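Local coordinates for protein structure-specific endonuclease subunit SLX1 (Candida glabrata, PDB 4XLG) that probably cuts branched DNA as the catalytic subunit of the SLX1-SLX4 structure-specific endonuclease, acting during DNA repair and recombination, at residues 32-35 / 36-40; 186-189 / 190-193; 286-289 / 290-293. The protein carries 1 engineered substitution. One frame throughout, in Å; residues are numbered along the deposited sequence.

Interaction 1 of 3, residues 32-35 / 36-40; sequences NPVR and RLRQH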
loop_
_atom_site.group_PDB
_atom_site.type_symbol
_atom_site.label_atom_id
_atom_site.label_comp_id
_atom_site.label_asym_id
_atom_site.label_seq_id
_atom_site.Cartn_x
_atom_site.Cartn_y
_atom_site.Cartn_z
ATOM N N ASN B 32 -4.354 -12.585 -2.735
ATOM C CA ASN B 32 -4.167 -13.852 -2.041
ATOM C C ASN B 32 -2.948 -14.538 -2.668
ATOM O O ASN B 32 -3.080 -15.246 -3.661
ATOM C CB ASN B 32 -5.403 -14.761 -2.142
ATOM C CG ASN B 32 -5.239 -16.071 -1.381
ATOM O OD1 ASN B 32 -4.119 -16.506 -1.093
ATOM N ND2 ASN B 32 -6.350 -16.714 -1.085
ATOM N N PRO B 33 -1.805 -14.348 -2.043
ATOM C CA PRO B 33 -0.548 -14.863 -2.625
ATOM C C PRO B 33 -0.439 -16.380 -2.510
ATOM O O PRO B 33 0.326 -16.973 -3.309
ATOM C CB PRO B 33 0.551 -14.148 -1.800
ATOM C CG PRO B 33 -0.123 -13.954 -0.397
ATOM C CD PRO B 33 -1.594 -13.608 -0.780
ATOM N N VAL B 34 -1.151 -17.014 -1.557
ATOM C CA VAL B 34 -1.070 -18.461 -1.439
ATOM C C VAL B 34 -1.782 -19.122 -2.640
ATOM O O VAL B 34 -1.216 -19.980 -3.351
ATOM C CB VAL B 34 -1.719 -18.965 -0.091
ATOM C CG1 VAL B 34 -1.586 -20.501 -0.061
ATOM C CG2 VAL B 34 -0.952 -18.278 1.102
ATOM N N ARG B 35 -3.047 -18.686 -2.861
ATOM C CA ARG B 35 -3.822 -19.196 -3.973
ATOM C C ARG B 35 -3.089 -18.885 -5.313
ATOM O O ARG B 35 -2.996 -19.742 -6.226
ATOM C CB ARG B 35 -5.197 -18.538 -3.964
ATOM C CG ARG B 35 -6.094 -19.066 -5.078
ATOM C CD ARG B 35 -7.538 -18.556 -4.819
ATOM N NE ARG B 35 -8.338 -19.254 -5.813
ATOM C CZ ARG B 35 -8.502 -18.778 -7.042
ATOM N NH1 ARG B 35 -9.206 -19.470 -7.943
ATOM N NH2 ARG B 35 -7.991 -17.576 -7.334
ATOM N N ARG B 36 -2.546 -17.675 -5.375
ATOM C CA ARG B 36 -1.854 -17.256 -6.628
ATOM C C ARG B 36 -0.636 -18.115 -6.887
ATOM O O ARG B 36 -0.383 -18.540 -8.023
ATOM C CB ARG B 36 -1.434 -15.808 -6.547
ATOM C CG ARG B 36 -0.632 -15.296 -7.809
ATOM C CD ARG B 36 -1.435 -15.458 -9.105
ATOM N NE ARG B 36 -2.673 -14.674 -9.034
ATOM C CZ ARG B 36 -2.712 -13.356 -9.156
ATOM N NH1 ARG B 36 -3.886 -12.732 -8.996
ATOM N NH2 ARG B 36 -1.632 -12.653 -9.507
ATOM N N LEU B 37 0.162 -18.355 -5.847
ATOM C CA LEU B 37 1.323 -19.209 -6.059
ATOM C C LEU B 37 0.910 -20.631 -6.461
ATOM O O LEU B 37 1.543 -21.229 -7.331
ATOM C CB LEU B 37 2.197 -19.182 -4.779
ATOM C CG LEU B 37 3.543 -19.902 -4.862
ATOM C CD1 LEU B 37 4.403 -19.359 -6.035
ATOM C CD2 LEU B 37 4.227 -19.646 -3.473
ATOM N N ARG B 38 -0.176 -21.192 -5.892
ATOM C CA ARG B 38 -0.645 -22.491 -6.408
ATOM C C ARG B 38 -1.027 -22.457 -7.885
ATOM O O ARG B 38 -0.826 -23.451 -8.588
ATOM C CB ARG B 38 -1.918 -23.051 -5.662
ATOM C CG ARG B 38 -1.740 -23.413 -4.210
ATOM C CD ARG B 38 -2.968 -24.337 -3.742
ATOM N NE ARG B 38 -4.262 -23.664 -3.943
ATOM C CZ ARG B 38 -4.756 -22.813 -3.045
ATOM N NH1 ARG B 38 -4.064 -22.581 -1.927
ATOM N NH2 ARG B 38 -5.912 -22.208 -3.254
ATOM N N GLN B 39 -1.666 -21.365 -8.306
ATOM C CA GLN B 39 -2.073 -21.222 -9.731
ATOM C C GLN B 39 -0.809 -21.160 -10.615
ATOM O O GLN B 39 -0.748 -21.777 -11.680
ATOM C CB GLN B 39 -2.904 -19.975 -9.930
ATOM C CG GLN B 39 -4.353 -20.165 -9.361
ATOM C CD GLN B 39 -5.128 -18.867 -9.478
ATOM O OE1 GLN B 39 -4.702 -17.828 -8.966
ATOM N NE2 GLN B 39 -6.202 -18.897 -10.240
ATOM N N HIS B 40 0.184 -20.415 -10.170
ATOM C CA HIS B 40 1.434 -20.353 -10.976
ATOM C C HIS B 40 2.140 -21.706 -11.032
ATOM O O HIS B 40 2.775 -22.064 -12.059
ATOM C CB HIS B 40 2.435 -19.299 -10.414
ATOM C CG HIS B 40 2.048 -17.880 -10.705
ATOM N ND1 HIS B 40 1.833 -17.412 -11.989
ATOM C CD2 HIS B 40 1.930 -16.809 -9.891
ATOM C CE1 HIS B 40 1.547 -16.125 -11.941
ATOM N NE2 HIS B 40 1.645 -15.725 -10.686
#
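N32 and R36 meet at the start of helix 33-41, where R36 N donates to N32 O at 3.0 Å. The side chain of N32 serves the same end of the helix. Its OD1 accepts an almost straight bond from R35 N (3.0 Å, 174°) and a weak, bent one from V34 N. The R35 donor sits above the plane of the N32 amide. N32 is thus the N-cap, occupying two backbone N-H groups of the first turn. The helix belongs to the GIY-YIG nuclease domain, next to strands 12-18 and 60-67. L37 N bonds to P33 O, R38 N to V34 O and Q39 N to R35 O. The R38 guanidinium bends back over the first turn and lays one face on R35 CA. Its NH1 reaches V34 CG1 at 3.7 Å. R35 has CG anti to its own N (chi1 -178°) and stays extended, which brings one face of its guanidinium against CD of the Q39 amide. The two planes are 53° apart, and R35 NH2 lies 3.8 Å from Q39 CD. The amide is held from elsewhere: Q39 NE2 donates to L44 O. R36 NH2 bonds to S29 O and to the hydroxyl of Y14.

Interaction 2 of 3, residues 186-189 / 190-193; sequences NMEL and VQNL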
loop_
_atom_site.group_PDB
_atom_site.type_symbol
_atom_site.label_atom_id
_atom_site.label_comp_id
_atom_site.label_asym_id
_atom_site.label_seq_id
_atom_site.Cartn_x
_atom_site.Cartn_y
_atom_site.Cartn_z
ATOM N N ASN B 186 8.668 -22.919 0.985
ATOM C CA ASN B 186 8.300 -21.560 0.578
ATOM C C ASN B 186 6.773 -21.353 0.697
ATOM O O ASN B 186 6.318 -20.320 1.177
ATOM C CB ASN B 186 8.773 -21.313 -0.854
ATOM C CG ASN B 186 8.325 -19.939 -1.420
ATOM O OD1 ASN B 186 7.544 -19.872 -2.369
ATOM N ND2 ASN B 186 8.896 -18.857 -0.852
ATOM N N MET B 187 5.984 -22.338 0.297
ATOM C CA MET B 187 4.493 -22.204 0.414
ATOM C C MET B 187 4.110 -21.959 1.871
ATOM O O MET B 187 3.207 -21.155 2.140
ATOM C CB MET B 187 3.754 -23.493 -0.048
ATOM C CG MET B 187 3.699 -23.603 -1.576
ATOM S SD MET B 187 2.580 -22.295 -2.308
ATOM C CE MET B 187 1.014 -22.653 -1.601
ATOM N N GLU B 188 4.764 -22.664 2.768
ATOM C CA GLU B 188 4.412 -22.564 4.198
ATOM C C GLU B 188 4.756 -21.119 4.660
ATOM O O GLU B 188 4.008 -20.505 5.435
ATOM C CB GLU B 188 5.150 -23.613 5.069
ATOM C CG GLU B 188 4.540 -23.581 6.429
ATOM C CD GLU B 188 3.058 -24.010 6.338
ATOM O OE1 GLU B 188 2.139 -23.311 6.861
ATOM O OE2 GLU B 188 2.827 -25.042 5.669
ATOM N N LEU B 189 5.905 -20.583 4.206
ATOM C CA LEU B 189 6.276 -19.201 4.594
ATOM C C LEU B 189 5.258 -18.168 4.083
ATOM O O LEU B 189 4.942 -17.180 4.775
ATOM C CB LEU B 189 7.674 -18.818 4.042
ATOM C CG LEU B 189 8.776 -19.719 4.594
ATOM C CD1 LEU B 189 10.141 -19.305 3.885
ATOM C CD2 LEU B 189 8.956 -19.592 6.078
ATOM N N VAL B 190 4.795 -18.369 2.846
ATOM C CA VAL B 190 3.855 -17.429 2.221
ATOM C C VAL B 190 2.507 -17.552 2.993
ATOM O O VAL B 190 1.872 -16.524 3.329
ATOM C CB VAL B 190 3.642 -17.717 0.714
ATOM C CG1 VAL B 190 2.482 -16.832 0.116
ATOM C CG2 VAL B 190 4.954 -17.437 -0.096
ATOM N N GLN B 191 2.101 -18.781 3.257
ATOM C CA GLN B 191 0.853 -19.009 4.066
ATOM C C GLN B 191 0.961 -18.320 5.402
ATOM O O GLN B 191 0.008 -17.625 5.860
ATOM C CB GLN B 191 0.617 -20.528 4.248
ATOM C CG GLN B 191 -0.697 -20.828 5.026
ATOM C CD GLN B 191 -1.913 -20.565 4.118
ATOM O OE1 GLN B 191 -2.646 -19.550 4.278
ATOM N NE2 GLN B 191 -2.176 -21.502 3.243
ATOM N N ASN B 192 2.095 -18.506 6.078
ATOM C CA ASN B 192 2.217 -17.928 7.417
ATOM C C ASN B 192 2.072 -16.425 7.423
ATOM O O ASN B 192 1.298 -15.879 8.251
ATOM C CB ASN B 192 3.558 -18.317 8.052
ATOM C CG ASN B 192 3.592 -19.786 8.447
ATOM O OD1 ASN B 192 2.548 -20.466 8.446
ATOM N ND2 ASN B 192 4.802 -20.299 8.741
ATOM N N LEU B 193 2.763 -15.746 6.494
ATOM C CA LEU B 193 2.690 -14.287 6.415
ATOM C C LEU B 193 1.245 -13.846 6.108
ATOM O O LEU B 193 0.708 -12.952 6.776
ATOM C CB LEU B 193 3.626 -13.721 5.325
ATOM C CG LEU B 193 3.458 -12.186 5.114
ATOM C CD1 LEU B 193 3.982 -11.388 6.331
ATOM C CD2 LEU B 193 4.109 -11.705 3.847
#
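V190 CG2 packs against the backbone of N186, 3.4 Å from N186 O, one turn along the long helix 176-213. CG2 is anti to the carbonyl carbon of V190, beside its backbone N, and this brings the methyl back to the preceding turn. The same N186 O accepts from V190 N at 3.0 Å, the donor approaching almost in line with the carbonyl bond. Three more i to i+4 bonds continue the alpha-helix. Q191 N donates to M187 O, N192 N to E188 O and L193 N to L189 O. All four are fairly straight.

The helix has two different sides here. On the inner side, N186, L189, V190 and L193 pack on F133. V190 also rests on M62 and L193 on I65, both from strand 60-67 of the mixed sheet. N186 is buried, and its polar end is used: OD1 accepts from M62 N. This ties the helix to the backbone of that strand.

E188 and N192 form the exposed side. The chain of E188 leaves with CG anti to its N and then bends at chi2 (63°), a bend that carries the carboxylate forward along the helix toward the next turn. The N192 side chain lies beside it, with the carboxylate and amide planes 49° apart. The polar end of Q191 has its own partner: OE1 bonds to S195 OG. Q191 CB packs 3.4 Å from M187 O, the acceptor of Q191 N.

Interaction 3 of 3, residues 286-289 / 290-293; sequences LKWC and DVIY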
loop_
_atom_site.group_PDB
_atom_site.type_symbol
_atom_site.label_atom_id
_atom_site.label_comp_id
_atom_site.label_asym_id
_atom_site.label_seq_id
_atom_site.Cartn_x
_atom_site.Cartn_y
_atom_site.Cartn_z
ATOM N N LEU B 286 2.480 6.850 13.212
ATOM C CA LEU B 286 1.351 6.174 12.581
ATOM C C LEU B 286 1.546 6.061 11.081
ATOM O O LEU B 286 2.237 6.880 10.470
ATOM C CB LEU B 286 0.059 6.936 12.882
ATOM C CG LEU B 286 -0.206 7.220 14.359
ATOM C CD1 LEU B 286 -1.439 8.096 14.461
ATOM C CD2 LEU B 286 -0.429 5.911 15.117
ATOM N N LYS B 287 0.944 5.047 10.474
ATOM C CA LYS B 287 0.937 4.945 9.018
ATOM C C LYS B 287 -0.436 5.391 8.588
ATOM O O LYS B 287 -1.417 4.738 8.976
ATOM C CB LYS B 287 1.186 3.505 8.570
ATOM C CG LYS B 287 2.579 3.048 8.887
ATOM C CD LYS B 287 2.632 1.541 9.025
ATOM C CE LYS B 287 2.597 0.828 7.730
ATOM N NZ LYS B 287 3.281 -0.516 7.942
ATOM N N TRP B 288 -0.527 6.472 7.824
ATOM C CA TRP B 288 -1.843 7.012 7.471
ATOM C C TRP B 288 -2.688 5.966 6.731
ATOM O O TRP B 288 -3.896 5.869 6.929
ATOM C CB TRP B 288 -1.689 8.281 6.621
ATOM C CG TRP B 288 -3.013 8.982 6.341
ATOM C CD1 TRP B 288 -3.627 9.097 5.125
ATOM C CD2 TRP B 288 -3.856 9.639 7.290
ATOM N NE1 TRP B 288 -4.809 9.810 5.250
ATOM C CE2 TRP B 288 -4.966 10.164 6.570
ATOM C CE3 TRP B 288 -3.759 9.886 8.664
ATOM C CZ2 TRP B 288 -5.987 10.893 7.180
ATOM C CZ3 TRP B 288 -4.796 10.595 9.299
ATOM C CH2 TRP B 288 -5.899 11.097 8.554
ATOM N N CYS B 289 -2.040 5.152 5.900
ATOM C CA CYS B 289 -2.778 4.089 5.177
ATOM C C CYS B 289 -3.471 3.062 6.117
ATOM O O CYS B 289 -4.611 2.611 5.861
ATOM C CB CYS B 289 -1.789 3.349 4.222
ATOM S SG CYS B 289 -2.653 2.166 3.125
ATOM N N ASP B 290 -2.799 2.694 7.205
ATOM C CA ASP B 290 -3.395 1.806 8.191
ATOM C C ASP B 290 -4.549 2.521 8.922
ATOM O O ASP B 290 -5.565 1.912 9.206
ATOM C CB ASP B 290 -2.375 1.327 9.226
ATOM C CG ASP B 290 -1.450 0.246 8.687
ATOM O OD1 ASP B 290 -1.725 -0.335 7.612
ATOM O OD2 ASP B 290 -0.424 -0.006 9.331
ATOM N N VAL B 291 -4.356 3.808 9.238
ATOM C CA VAL B 291 -5.431 4.578 9.867
ATOM C C VAL B 291 -6.684 4.554 8.990
ATOM O O VAL B 291 -7.812 4.301 9.472
ATOM C CB VAL B 291 -4.979 6.050 10.129
ATOM C CG1 VAL B 291 -6.145 6.875 10.685
ATOM C CG2 VAL B 291 -3.830 6.048 11.137
ATOM N N ILE B 292 -6.496 4.770 7.688
ATOM C CA ILE B 292 -7.619 4.748 6.768
ATOM C C ILE B 292 -8.219 3.362 6.615
ATOM O O ILE B 292 -9.465 3.195 6.504
ATOM C CB ILE B 292 -7.173 5.253 5.378
ATOM C CG1 ILE B 292 -6.692 6.750 5.474
ATOM C CG2 ILE B 292 -8.340 5.181 4.393
ATOM C CD1 ILE B 292 -7.770 7.759 6.106
ATOM N N TYR B 293 -7.344 2.357 6.587
ATOM C CA TYR B 293 -7.828 0.969 6.479
ATOM C C TYR B 293 -8.874 0.684 7.569
ATOM O O TYR B 293 -9.999 0.277 7.285
ATOM C CB TYR B 293 -6.695 -0.053 6.591
ATOM C CG TYR B 293 -7.235 -1.474 6.736
ATOM C CD1 TYR B 293 -7.686 -2.187 5.606
ATOM C CD2 TYR B 293 -7.357 -2.063 8.007
ATOM C CE1 TYR B 293 -8.268 -3.489 5.745
ATOM C CE2 TYR B 293 -7.924 -3.356 8.169
ATOM C CZ TYR B 293 -8.372 -4.051 7.023
ATOM O OH TYR B 293 -8.892 -5.276 7.156
HETATM O O HOH W 1 1.283 -1.909 9.510
#
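I292 lies over one face of the W288 indole. Its CG1 is 3.9 Å from the centre of the five-membered ring, 23° off the normal, a CH-pi contact. I292 CD1 sits nearer the rim, 3.7 Å from W288 CE2. W288 CG is anti to its N (chi1 -174°), and this sets the ring beside the next turn. V291 CG1 approaches W288 CZ3 obliquely at 4.2 Å. L253, Y257 and F260 of helix 253-260 also pack on the indole. W288 NE1 donates to the backbone of a chain of another protein, and I292 and C289 also pack on that chain. This is the C-terminal zinc-binding region, where the L286 side chain lies about 6 Å from a zinc ion.

The N-cap residue K287 accepts at O from V291 N, in the carbonyl plane, and weakly from D290 N. At the polar edge, K287 and D290 run side by side. K287 NZ is 4.0 Å from D290 OD2, a long salt bridge. One water closes the gap, accepting from K287 NZ at 2.9 Å and donating to D290 OD2 at 2.6 Å. D290 would also suit the helix dipole, while the indole N-H finds its acceptor on the other protein.

In the fold
The three contacts come in series along the chain. Interactions 1 and 2 are neighbours, with centres 11 Å apart. Helix 33-41 of the GIY-YIG domain packs there on the long helix 176-213. L37 CD2 meets M187 SD at 3.3 Å, and V34 CG1 meets Q191 NE2 at 3.5 Å. Both helices also touch strand 60-67 of the mixed sheet. Interaction 3 lies on the opposite side of the chain's centre, about 27 Å from interaction 1 and 25 Å from interaction 2, centre to centre. It belongs to the C-terminal zinc-binding region. Helix 176-213 links the two parts: it packs on the nuclease domain at interaction 2, and its K201 makes a cation-pi contact with Y293.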